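Local coordinates for xylulose kinase (Bifidobacterium adolescentis ATCC 15703, PDB 3I8B), which probably catalyses the ATP-dependent phosphorylation of D-xylulose to D-xylulose 5-phosphate, as a member of the FGGY family of carbohydrate kinases, at residues 368-373 with 500-505; 19-24 with 57-62; 97-102 with 138-143. All coordinates share one frame; numbering follows the deposited sequence.

Interaction 1. Residues 368-373 with 500-505; sequences VPYFDG and EAYAKA
Y502, on the C-terminal helix 496-506, pushes its phenol against V368, P369 and Y370, where strand 366-368 runs out into two successive inverse gamma turns centred on P369 and Y370. The strand end and its turns lie in the FGGY C-terminal domain, so the last helix of the chain is packed back onto that domain here.

The apolar contacts come first. P369 meets the Y502 ring at its edge, CD lying 3.7 Å from Y502 CE2 and 3.4 Å from Y502 OH, and the two side chains cross at about a right angle. One turn further along the helix, A505 CB touches V368 CG2 at 3.8 Å. The other V368 branch, CG1, stands opposite the backbone N (chi1 177°), which sets it 3.3 Å above the centre of the Y370 ring. C409, S410 and D413 of helix 396-420 also touch Y502.

The polar link is indirect. No direct hydrogen bond joins the segments; instead one water sits in the plane of both tyrosine rings and bridges their hydroxyls. With a phenylalanine in place of Y502, this water would probably lose its bond to the helix, and a gap would open beside P369 CD.

The two phenol oxygens, Y370 OH and Y502 OH, stay 4.0 Å apart, each 2.8 Å from the oxygen of the shared water.

Interaction 2. Residues 19-24 with 57-62; sequences VRVTDA and EQAGGL
A59, the first residue beyond helix 46-58, turns its methyl onto V19 and V21 of strand 16-23, so it is the helix's terminus and exit loop that meet this part of the strand. The helix closes in a Schellman motif, with G60 at positive phi as the C-prime residue and its N bonded to E57 O at 2.9 Å. The strand belongs to the five-stranded mixed sheet of the N-terminal domain, an actin-like ATPase fold.

Strand alternation sorts the side chains. V19 and V21 project toward the helix end, while R20 between them points away and packs on helix 460-474. The side chains meet through methyl groups alone, and no hydrogen bond joins the segments: A59 CB lies 4.0 Å from V19 CG1 and 4.3 Å from V21 CG2.

The exit loop also has polar ties to the sheet. R31 of the neighbouring strand 29-36 donates to both A59 O and G61 O, gripping the backbone beyond the helix, and V21 packs on the same arginine.

L62 completes the cluster. Its CG stands opposite the carbonyl carbon (chi1 -50°), and from there the CD2 methyl reaches both valines, 4.0 Å from V19 CG1 and 3.9 Å from V21 CG2.

Interaction 3. Residues 97-102 with 138-143; sequences SSAPQA and PVASYT
A102 lays its CB on one face of the V139-A140 peptide, 3.5 Å from V139 C and almost straight above it; the other flat group is the Y142 ring, with V139 CG2 3.4 Å above its centre and H75 meeting it at about 45° between planes. The first turn of helix 99-110 is thus packed against a type I beta turn, V139 to Y142, which leads into helix 143-153 in the FGGY N-terminal domain.

H75 is predicted to bind substrate, and the V139 side chain comes within about 7 Å of its side chain, so the turn probably lies near the sugar site. On the helix side the contact is made mostly by small residues. A140 CB lies beside the start of the helix, 3.8 Å from A99 N and 4.3 Å from A99 CB, an approach that these short side chains allow.

S98, at the N-cap position, makes no capping bond with its side chain. With chi1 at 58° its OG is turned toward the beta turn, 2.8 Å from A140 O, and T145 OG1 and K146 NZ of helix 143-153 hydrogen-bond to S98 OG. K146 NZ also bonds A140 O, so one lysine holds a polar atom of each segment.

At the far end P138 rests on L105 and I106, further along helix 99-110, and P138 CB lies 3.6 Å from A102 O.

In the fold
From the N terminus, interaction 2 closes first: the chain leaves strand 16-23, passes through strand 29-36 and helix 46-58, and returns to the strand it left, all within the N-terminal domain. Interaction 3 follows in the same domain, closing a 35-residue, strandless excursion that includes the rest of helix 99-110 and helix 122-134. Its centre is 36 Å from that of interaction 2, across the middle of the chain. Interaction 1 comes last and spans furthest in sequence, bringing the C-terminal helix 496-506 back to the end of strand 366-368. The three loops run in series, neither nested nor crossing. Interactions 1 and 3 have centres 26 Å apart and do not touch.

Interaction 1. Residues 368-373 with 500-505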
loop_
_atom_site.group_PDB
_atom_site.type_symbol
_atom_site.label_atom_id
_atom_site.label_comp_id
_atom_site.label_asym_id
_atom_site.label_seq_id
_atom_site.Cartn_x
_atom_site.Cartn_y
_atom_site.Cartn_z
ATOM N N VAL A 368 20.265 6.215 -15.064
ATOM C CA VAL A 368 19.126 6.709 -14.296
ATOM C C VAL A 368 17.891 6.129 -14.963
ATOM O O VAL A 368 17.458 6.607 -16.013
ATOM C CB VAL A 368 19.044 8.249 -14.262
ATOM C CG1 VAL A 368 17.782 8.713 -13.506
ATOM C CG2 VAL A 368 20.291 8.833 -13.624
ATOM N N PRO A 369 17.316 5.084 -14.356
ATOM C CA PRO A 369 16.392 4.200 -15.066
ATOM C C PRO A 369 14.948 4.670 -15.068
ATOM O O PRO A 369 14.074 3.856 -14.771
ATOM C CB PRO A 369 16.465 2.901 -14.248
ATOM C CG PRO A 369 17.220 3.243 -12.974
ATOM C CD PRO A 369 17.420 4.717 -12.934
ATOM N N TYR A 370 14.689 5.931 -15.395
ATOM C CA TYR A 370 13.316 6.427 -15.387
ATOM C C TYR A 370 12.575 6.062 -16.678
ATOM O O TYR A 370 11.950 6.910 -17.316
ATOM C CB TYR A 370 13.270 7.940 -15.140
ATOM C CG TYR A 370 13.912 8.388 -13.842
ATOM C CD1 TYR A 370 14.202 7.479 -12.824
ATOM C CD2 TYR A 370 14.203 9.728 -13.621
ATOM C CE1 TYR A 370 14.789 7.894 -11.632
ATOM C CE2 TYR A 370 14.779 10.145 -12.444
ATOM C CZ TYR A 370 15.070 9.230 -11.456
ATOM O OH TYR A 370 15.643 9.670 -10.294
ATOM N N PHE A 371 12.643 4.795 -17.064
ATOM C CA PHE A 371 11.898 4.338 -18.227
ATOM C C PHE A 371 10.438 4.685 -18.018
ATOM O O PHE A 371 9.828 4.233 -17.048
ATOM C CB PHE A 371 12.059 2.832 -18.410
ATOM C CG PHE A 371 13.469 2.408 -18.663
ATOM C CD1 PHE A 371 14.009 2.473 -19.936
ATOM C CD2 PHE A 371 14.266 1.955 -17.624
ATOM C CE1 PHE A 371 15.311 2.088 -20.174
ATOM C CE2 PHE A 371 15.574 1.566 -17.854
ATOM C CZ PHE A 371 16.098 1.635 -19.128
ATOM N N ASP A 372 9.883 5.505 -18.903
ATOM C CA ASP A 372 8.478 5.894 -18.787
ATOM C C ASP A 372 8.202 6.749 -17.545
ATOM O O ASP A 372 7.107 6.711 -16.987
ATOM C CB ASP A 372 7.589 4.643 -18.778
ATOM C CG ASP A 372 7.854 3.734 -19.972
ATOM O OD1 ASP A 372 7.382 4.054 -21.081
ATOM O OD2 ASP A 372 8.545 2.706 -19.804
ATOM N N GLY A 373 9.197 7.519 -17.113
ATOM C CA GLY A 373 9.048 8.402 -15.969
ATOM C C GLY A 373 9.267 7.702 -14.636
ATOM O O GLY A 373 9.713 6.553 -14.603
ATOM N N GLU A 500 26.828 7.659 -5.153
ATOM C CA GLU A 500 27.211 9.068 -5.275
ATOM C C GLU A 500 27.225 9.524 -6.740
ATOM O O GLU A 500 26.802 10.640 -7.050
ATOM C CB GLU A 500 28.544 9.354 -4.571
ATOM C CG GLU A 500 28.435 9.278 -3.038
ATOM C CD GLU A 500 29.770 9.460 -2.311
ATOM O OE1 GLU A 500 30.821 9.121 -2.899
ATOM O OE2 GLU A 500 29.762 9.932 -1.149
ATOM N N ALA A 501 27.691 8.649 -7.626
ATOM C CA ALA A 501 27.663 8.906 -9.067
ATOM C C ALA A 501 26.231 8.949 -9.599
ATOM O O ALA A 501 25.884 9.797 -10.419
ATOM C CB ALA A 501 28.471 7.847 -9.814
ATOM N N TYR A 502 25.408 8.021 -9.128
ATOM C CA TYR A 502 24.011 7.953 -9.519
ATOM C C TYR A 502 23.304 9.239 -9.123
ATOM O O TYR A 502 22.540 9.801 -9.904
ATOM C CB TYR A 502 23.332 6.758 -8.838
ATOM C CG TYR A 502 21.848 6.634 -9.116
ATOM C CD1 TYR A 502 20.913 7.273 -8.311
ATOM C CD2 TYR A 502 21.381 5.872 -10.186
ATOM C CE1 TYR A 502 19.554 7.159 -8.565
ATOM C CE2 TYR A 502 20.026 5.747 -10.444
ATOM C CZ TYR A 502 19.116 6.399 -9.638
ATOM O OH TYR A 502 17.766 6.278 -9.895
ATOM N N ALA A 503 23.554 9.699 -7.904
ATOM C CA ALA A 503 22.881 10.893 -7.411
ATOM C C ALA A 503 23.227 12.107 -8.263
ATOM O O ALA A 503 22.345 12.893 -8.613
ATOM C CB ALA A 503 23.210 11.147 -5.947
ATOM N N LYS A 504 24.507 12.257 -8.593
ATOM C CA LYS A 504 24.922 13.322 -9.497
ATOM C C LYS A 504 24.125 13.242 -10.791
ATOM O O LYS A 504 23.472 14.208 -11.178
ATOM C CB LYS A 504 26.426 13.255 -9.787
ATOM C CG LYS A 504 27.299 13.772 -8.643
ATOM C CD LYS A 504 28.777 13.821 -9.030
ATOM C CE LYS A 504 29.649 14.327 -7.874
ATOM N NZ LYS A 504 29.857 13.292 -6.827
ATOM N N ALA A 505 24.152 12.081 -11.437
ATOM C CA ALA A 505 23.472 11.904 -12.721
ATOM C C ALA A 505 21.988 12.245 -12.683
ATOM O O ALA A 505 21.498 12.950 -13.555
ATOM C CB ALA A 505 23.681 10.484 -13.266
HETATM O O HOH W 1 16.216 7.878 -8.277
#

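Interaction 2. Residues 19-24 with 57-62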
loop_
_atom_site.group_PDB
_atom_site.type_symbol
_atom_site.label_atom_id
_atom_site.label_comp_id
_atom_site.label_asym_id
_atom_site.label_seq_id
_atom_site.Cartn_x
_atom_site.Cartn_y
_atom_site.Cartn_z
ATOM N N VAL A 19 -7.590 -16.970 3.023
ATOM C CA VAL A 19 -7.993 -17.094 4.426
ATOM C C VAL A 19 -7.004 -17.983 5.173
ATOM O O VAL A 19 -6.859 -19.166 4.865
ATOM C CB VAL A 19 -9.410 -17.678 4.577
ATOM C CG1 VAL A 19 -9.729 -17.893 6.051
ATOM C CG2 VAL A 19 -10.454 -16.756 3.941
ATOM N N ARG A 20 -6.304 -17.410 6.140
ATOM C CA ARG A 20 -5.310 -18.163 6.881
ATOM C C ARG A 20 -5.726 -18.393 8.339
ATOM O O ARG A 20 -5.528 -17.543 9.215
ATOM C CB ARG A 20 -3.965 -17.461 6.815
ATOM C CG ARG A 20 -2.783 -18.324 7.249
ATOM C CD ARG A 20 -1.581 -17.417 7.368
ATOM N NE ARG A 20 -0.291 -18.080 7.516
ATOM C CZ ARG A 20 0.259 -18.411 8.681
ATOM N NH1 ARG A 20 -0.397 -18.201 9.816
ATOM N NH2 ARG A 20 1.462 -18.969 8.707
ATOM N N VAL A 21 -6.307 -19.553 8.603
ATOM C CA VAL A 21 -6.628 -19.905 9.978
ATOM C C VAL A 21 -5.313 -20.183 10.702
ATOM O O VAL A 21 -4.503 -21.014 10.261
ATOM C CB VAL A 21 -7.575 -21.105 10.040
ATOM C CG1 VAL A 21 -7.907 -21.446 11.494
ATOM C CG2 VAL A 21 -8.844 -20.821 9.233
ATOM N N THR A 22 -5.064 -19.479 11.797
ATOM C CA THR A 22 -3.740 -19.586 12.392
ATOM C C THR A 22 -3.746 -19.661 13.912
ATOM O O THR A 22 -4.667 -19.176 14.575
ATOM C CB THR A 22 -2.746 -18.485 11.846
ATOM O OG1 THR A 22 -2.276 -17.624 12.884
ATOM C CG2 THR A 22 -3.360 -17.678 10.761
ATOM N N ASP A 23 -2.702 -20.282 14.451
ATOM C CA ASP A 23 -2.539 -20.425 15.895
ATOM C C ASP A 23 -2.256 -19.066 16.527
ATOM O O ASP A 23 -1.286 -18.396 16.168
ATOM C CB ASP A 23 -1.398 -21.399 16.173
ATOM C CG ASP A 23 -1.250 -21.721 17.641
ATOM O OD1 ASP A 23 -0.808 -20.842 18.403
ATOM O OD2 ASP A 23 -1.576 -22.856 18.026
ATOM N N ALA A 24 -3.112 -18.648 17.454
ATOM C CA ALA A 24 -3.009 -17.311 18.034
ATOM C C ALA A 24 -1.695 -17.131 18.791
ATOM O O ALA A 24 -1.097 -16.050 18.823
ATOM C CB ALA A 24 -4.180 -17.054 18.955
ATOM N N GLU A 57 -14.502 -21.511 3.120
ATOM C CA GLU A 57 -14.945 -22.897 3.039
ATOM C C GLU A 57 -13.766 -23.826 2.757
ATOM O O GLU A 57 -13.642 -24.884 3.369
ATOM C CB GLU A 57 -16.023 -23.052 1.956
ATOM C CG GLU A 57 -17.412 -22.633 2.413
ATOM C CD GLU A 57 -17.891 -23.460 3.606
ATOM O OE1 GLU A 57 -18.229 -24.654 3.426
ATOM O OE2 GLU A 57 -17.934 -22.919 4.727
ATOM N N GLN A 58 -12.909 -23.432 1.820
ATOM C CA GLN A 58 -11.722 -24.212 1.497
ATOM C C GLN A 58 -10.794 -24.322 2.704
ATOM O O GLN A 58 -10.094 -25.323 2.870
ATOM C CB GLN A 58 -10.966 -23.620 0.296
ATOM C CG GLN A 58 -9.812 -24.518 -0.157
ATOM C CD GLN A 58 -9.104 -24.025 -1.399
ATOM O OE1 GLN A 58 -9.094 -24.701 -2.428
ATOM N NE2 GLN A 58 -8.499 -22.853 -1.310
ATOM N N ALA A 59 -10.802 -23.286 3.542
ATOM C CA ALA A 59 -10.004 -23.270 4.762
ATOM C C ALA A 59 -10.708 -24.002 5.909
ATOM O O ALA A 59 -10.271 -23.915 7.050
ATOM C CB ALA A 59 -9.685 -21.827 5.182
ATOM N N GLY A 60 -11.799 -24.695 5.600
ATOM C CA GLY A 60 -12.495 -25.517 6.579
ATOM C C GLY A 60 -13.431 -24.755 7.504
ATOM O O GLY A 60 -13.755 -25.219 8.601
ATOM N N GLY A 61 -13.884 -23.582 7.068
ATOM C CA GLY A 61 -14.786 -22.794 7.890
ATOM C C GLY A 61 -14.053 -22.093 9.009
ATOM O O GLY A 61 -12.847 -22.290 9.191
ATOM N N LEU A 62 -14.791 -21.272 9.756
ATOM C CA LEU A 62 -14.238 -20.453 10.820
ATOM C C LEU A 62 -15.026 -20.622 12.133
ATOM O O LEU A 62 -15.005 -19.742 12.994
ATOM C CB LEU A 62 -14.272 -18.979 10.404
ATOM C CG LEU A 62 -13.697 -18.609 9.036
ATOM C CD1 LEU A 62 -13.960 -17.148 8.689
ATOM C CD2 LEU A 62 -12.212 -18.916 9.012
#

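Interaction 3. Residues 97-102 with 138-143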
loop_
_atom_site.group_PDB
_atom_site.type_symbol
_atom_site.label_atom_id
_atom_site.label_comp_id
_atom_site.label_asym_id
_atom_site.label_seq_id
_atom_site.Cartn_x
_atom_site.Cartn_y
_atom_site.Cartn_z
ATOM N N SER A 97 -8.771 5.817 -14.552
ATOM C CA SER A 97 -9.883 6.695 -14.919
ATOM C C SER A 97 -9.821 8.057 -14.221
ATOM O O SER A 97 -10.147 9.078 -14.818
ATOM C CB SER A 97 -11.225 6.045 -14.559
ATOM O OG SER A 97 -11.488 4.904 -15.353
ATOM N N SER A 98 -9.406 8.056 -12.956
ATOM C CA SER A 98 -9.502 9.234 -12.105
ATOM C C SER A 98 -8.279 10.139 -12.190
ATOM O O SER A 98 -8.152 11.093 -11.413
ATOM C CB SER A 98 -9.725 8.800 -10.650
ATOM O OG SER A 98 -8.663 7.967 -10.221
ATOM N N ALA A 99 -7.376 9.832 -13.119
ATOM C CA ALA A 99 -6.177 10.642 -13.308
ATOM C C ALA A 99 -6.444 12.154 -13.494
ATOM O O ALA A 99 -5.745 12.980 -12.904
ATOM C CB ALA A 99 -5.339 10.092 -14.471
ATOM N N PRO A 100 -7.444 12.521 -14.315
ATOM C CA PRO A 100 -7.745 13.952 -14.467
ATOM C C PRO A 100 -8.163 14.570 -13.147
ATOM O O PRO A 100 -7.758 15.693 -12.839
ATOM C CB PRO A 100 -8.920 13.966 -15.451
ATOM C CG PRO A 100 -8.777 12.695 -16.226
ATOM C CD PRO A 100 -8.248 11.693 -15.232
ATOM N N GLN A 101 -8.947 13.831 -12.366
ATOM C CA GLN A 101 -9.405 14.325 -11.086
ATOM C C GLN A 101 -8.239 14.511 -10.099
ATOM O O GLN A 101 -8.220 15.467 -9.336
ATOM C CB GLN A 101 -10.490 13.415 -10.518
ATOM C CG GLN A 101 -11.838 13.576 -11.228
ATOM C CD GLN A 101 -11.879 12.901 -12.589
ATOM O OE1 GLN A 101 -12.664 13.285 -13.458
ATOM N NE2 GLN A 101 -11.045 11.887 -12.775
ATOM N N ALA A 102 -7.261 13.613 -10.133
ATOM C CA ALA A 102 -6.087 13.761 -9.285
ATOM C C ALA A 102 -5.346 15.055 -9.644
ATOM O O ALA A 102 -4.971 15.839 -8.764
ATOM C CB ALA A 102 -5.165 12.548 -9.420
ATOM N N PRO A 138 -2.215 13.893 -4.369
ATOM C CA PRO A 138 -3.155 13.094 -5.168
ATOM C C PRO A 138 -2.537 12.365 -6.363
ATOM O O PRO A 138 -1.740 12.929 -7.118
ATOM C CB PRO A 138 -4.180 14.132 -5.651
ATOM C CG PRO A 138 -4.178 15.156 -4.608
ATOM C CD PRO A 138 -2.751 15.236 -4.093
ATOM N N VAL A 139 -2.892 11.091 -6.495
ATOM C CA VAL A 139 -2.647 10.318 -7.709
ATOM C C VAL A 139 -3.944 9.570 -7.965
ATOM O O VAL A 139 -4.815 9.520 -7.095
ATOM C CB VAL A 139 -1.447 9.326 -7.583
ATOM C CG1 VAL A 139 -0.120 10.078 -7.517
ATOM C CG2 VAL A 139 -1.605 8.417 -6.367
ATOM N N ALA A 140 -4.083 9.006 -9.150
ATOM C CA ALA A 140 -5.295 8.288 -9.532
ATOM C C ALA A 140 -5.675 7.173 -8.557
ATOM O O ALA A 140 -6.845 6.796 -8.471
ATOM C CB ALA A 140 -5.142 7.717 -10.941
ATOM N N SER A 141 -4.697 6.634 -7.836
ATOM C CA SER A 141 -4.976 5.527 -6.918
ATOM C C SER A 141 -5.974 5.898 -5.841
ATOM O O SER A 141 -6.824 5.089 -5.468
ATOM C CB SER A 141 -3.694 5.037 -6.236
ATOM O OG SER A 141 -2.887 4.316 -7.142
ATOM N N TYR A 142 -5.849 7.120 -5.330
ATOM C CA TYR A 142 -6.501 7.506 -4.089
ATOM C C TYR A 142 -8.020 7.657 -4.140
ATOM O O TYR A 142 -8.592 8.097 -5.137
ATOM C CB TYR A 142 -5.845 8.755 -3.504
ATOM C CG TYR A 142 -4.359 8.603 -3.292
ATOM C CD1 TYR A 142 -3.772 7.339 -3.204
ATOM C CD2 TYR A 142 -3.537 9.718 -3.166
ATOM C CE1 TYR A 142 -2.405 7.197 -3.010
ATOM C CE2 TYR A 142 -2.185 9.588 -2.964
ATOM C CZ TYR A 142 -1.621 8.327 -2.883
ATOM O OH TYR A 142 -0.262 8.212 -2.679
ATOM N N THR A 143 -8.658 7.265 -3.033
ATOM C CA THR A 143 -10.101 7.144 -2.952
ATOM C C THR A 143 -10.822 8.440 -3.335
ATOM O O THR A 143 -11.794 8.412 -4.082
ATOM C CB THR A 143 -10.552 6.724 -1.522
ATOM O OG1 THR A 143 -9.661 5.720 -1.009
ATOM C CG2 THR A 143 -11.985 6.187 -1.549
#